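PDB 5UB6: phosphate-binding protein from Xanthomonas axonopodis pv. citri, which probably serves as the substrate-binding component of a phosphonate or phosphate ABC transporter and holds a bound pyrophosphate in this structure. Local coordinates for residues A[82-87]-A[253-258]. Sequence-based numbering, arbitrary orientation.
Sequences LLMTER and GFRPLD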
loop_
_atom_site.group_PDB
_atom_site.type_symbol
_atom_site.label_atom_id
_atom_site.label_comp_id
_atom_site.label_asym_id
_atom_site.label_seq_id
_atom_site.Cartn_x
_atom_site.Cartn_y
_atom_site.Cartn_z
ATOM N N LEU A 82 -8.535 -12.154 -3.043
ATOM C CA LEU A 82 -9.512 -12.971 -2.347
ATOM C C LEU A 82 -10.743 -12.132 -2.002
ATOM O O LEU A 82 -11.883 -12.573 -2.248
ATOM C CB LEU A 82 -8.907 -13.467 -1.057
ATOM C CG LEU A 82 -9.804 -14.399 -0.248
ATOM C CD1 LEU A 82 -9.852 -15.779 -0.857
ATOM C CD2 LEU A 82 -9.270 -14.425 1.160
ATOM N N LEU A 83 -10.516 -10.956 -1.403
ATOM C CA LEU A 83 -11.581 -10.094 -0.885
ATOM C C LEU A 83 -11.131 -8.623 -0.898
ATOM O O LEU A 83 -9.956 -8.358 -0.727
ATOM C CB LEU A 83 -11.893 -10.446 0.566
ATOM C CG LEU A 83 -12.539 -11.782 0.913
ATOM C CD1 LEU A 83 -12.590 -11.957 2.427
ATOM C CD2 LEU A 83 -13.938 -11.873 0.334
ATOM N N MET A 84 -12.059 -7.678 -1.078
ATOM C CA MET A 84 -11.731 -6.252 -0.920
ATOM C C MET A 84 -11.786 -5.892 0.576
ATOM O O MET A 84 -12.591 -6.393 1.320
ATOM C CB MET A 84 -12.668 -5.348 -1.732
ATOM C CG MET A 84 -12.770 -5.692 -3.228
ATOM S SD MET A 84 -11.189 -5.628 -4.082
ATOM C CE MET A 84 -10.761 -3.911 -3.760
ATOM N N THR A 85 -10.901 -5.008 0.997
ATOM C CA THR A 85 -10.726 -4.694 2.405
ATOM C C THR A 85 -10.953 -3.230 2.571
ATOM O O THR A 85 -10.493 -2.424 1.759
ATOM C CB THR A 85 -9.339 -5.146 2.848
ATOM O OG1 THR A 85 -9.185 -6.528 2.481
ATOM C CG2 THR A 85 -9.124 -4.987 4.349
ATOM N N GLU A 86 -11.715 -2.906 3.606
ATOM C CA GLU A 86 -12.076 -1.553 3.970
ATOM C C GLU A 86 -11.342 -1.287 5.276
ATOM O O GLU A 86 -11.383 -2.125 6.168
ATOM C CB GLU A 86 -13.595 -1.490 4.175
ATOM C CG GLU A 86 -14.109 -0.214 4.830
ATOM C CD GLU A 86 -15.521 -0.367 5.404
ATOM O OE1 GLU A 86 -16.441 -0.676 4.599
ATOM O OE2 GLU A 86 -15.695 -0.196 6.644
ATOM N N ARG A 87 -10.641 -0.163 5.383
ATOM C CA ARG A 87 -9.871 0.156 6.578
ATOM C C ARG A 87 -10.205 1.567 7.028
ATOM O O ARG A 87 -10.350 2.487 6.200
ATOM C CB ARG A 87 -8.344 0.032 6.345
ATOM C CG ARG A 87 -7.954 -1.171 5.484
ATOM C CD ARG A 87 -6.739 -1.961 5.899
ATOM N NE ARG A 87 -5.513 -1.556 5.233
ATOM C CZ ARG A 87 -4.539 -2.374 4.785
ATOM N NH1 ARG A 87 -4.608 -3.693 4.860
ATOM N NH2 ARG A 87 -3.461 -1.844 4.244
ATOM N N GLY A 253 -14.066 -3.808 7.506
ATOM C CA GLY A 253 -14.871 -4.438 6.478
ATOM C C GLY A 253 -14.080 -5.345 5.519
ATOM O O GLY A 253 -12.976 -5.013 5.104
ATOM N N PHE A 254 -14.673 -6.483 5.168
ATOM C CA PHE A 254 -14.255 -7.265 4.002
ATOM C C PHE A 254 -15.449 -7.415 3.074
ATOM O O PHE A 254 -16.582 -7.475 3.516
ATOM C CB PHE A 254 -13.802 -8.682 4.390
ATOM C CG PHE A 254 -12.569 -8.727 5.228
ATOM C CD1 PHE A 254 -11.333 -8.432 4.688
ATOM C CD2 PHE A 254 -12.638 -9.083 6.555
ATOM C CE1 PHE A 254 -10.191 -8.474 5.470
ATOM C CE2 PHE A 254 -11.494 -9.122 7.339
ATOM C CZ PHE A 254 -10.265 -8.827 6.795
ATOM N N ARG A 255 -15.220 -7.511 1.787
ATOM C CA ARG A 255 -16.342 -7.800 0.922
ATOM C C ARG A 255 -15.867 -8.517 -0.345
ATOM O O ARG A 255 -14.677 -8.504 -0.686
ATOM C CB ARG A 255 -17.160 -6.518 0.625
ATOM C CG ARG A 255 -16.370 -5.433 -0.047
ATOM C CD ARG A 255 -17.066 -4.067 -0.063
ATOM N NE ARG A 255 -16.470 -3.355 -1.200
ATOM C CZ ARG A 255 -15.265 -2.775 -1.236
ATOM N NH1 ARG A 255 -14.479 -2.685 -0.160
ATOM N NH2 ARG A 255 -14.849 -2.230 -2.388
ATOM N N PRO A 256 -16.792 -9.192 -1.008
ATOM C CA PRO A 256 -16.426 -9.958 -2.189
ATOM C C PRO A 256 -15.907 -9.086 -3.319
ATOM O O PRO A 256 -16.223 -7.895 -3.419
ATOM C CB PRO A 256 -17.757 -10.604 -2.616
ATOM C CG PRO A 256 -18.596 -10.594 -1.363
ATOM C CD PRO A 256 -18.223 -9.335 -0.664
ATOM N N LEU A 257 -15.172 -9.730 -4.199
ATOM C CA LEU A 257 -14.680 -9.114 -5.389
ATOM C C LEU A 257 -15.895 -8.987 -6.290
ATOM O O LEU A 257 -16.438 -9.977 -6.730
ATOM C CB LEU A 257 -13.589 -9.976 -5.996
ATOM C CG LEU A 257 -12.356 -10.091 -5.049
ATOM C CD1 LEU A 257 -11.547 -11.364 -5.334
ATOM C CD2 LEU A 257 -11.493 -8.837 -5.118
ATOM N N ASP A 258 -16.380 -7.770 -6.467
ATOM C CA ASP A 258 -17.488 -7.520 -7.390
ATOM C C ASP A 258 -16.925 -7.057 -8.745
ATOM O O ASP A 258 -15.741 -6.689 -8.835
ATOM C CB ASP A 258 -18.527 -6.556 -6.774
ATOM C CG ASP A 258 -17.947 -5.270 -6.434
ATOM O OD1 ASP A 258 -17.605 -4.497 -7.339
ATOM O OD2 ASP A 258 -17.762 -5.049 -5.245
HETATM O O HOH W 1 -11.973 -1.389 -0.348
#
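M84 and R255 form a hydrogen-bonded pair of two antiparallel strands: M84 N donates to R255 O (2.8 Å) and R255 N to M84 O (2.9 Å). At the next hydrogen-bonded pair, beyond the non-hydrogen-bonded T85-F254, E86 N reaches G253 O in a nearly straight bond, 171° at the hydrogen, whereas the return bond from G253 N is weak. In R255, chi1 of 60° sets CG between backbone N and carbonyl carbon, and the extended chain from there lays one guanidinium face over M84 CB, with R255 NH1 3.6 Å from M84 CB. In the plane of that group, a water accepts from NH1 and donates to T85 O. Beyond CB the methionine bends at chi2 and chi3, bringing M84 SD to 3.4 Å from L257 CD2. T85 and F254 lie side by side on the other face, with T85 OG1 at the ring edge, 3.6 Å from F254 CD1; L83 CD1 packs on F254 CB. Further out, E214 hydrogen-bonds T85 OG1, S261 and L265 of helix 259-279 touch M84, and D258 N-caps that helix. The T85 side chain lies about 11 Å from the bound pyrophosphate. Backbone bonds and apolar contacts thus carry the junction, the water joining the R255 guanidinium to T85 O.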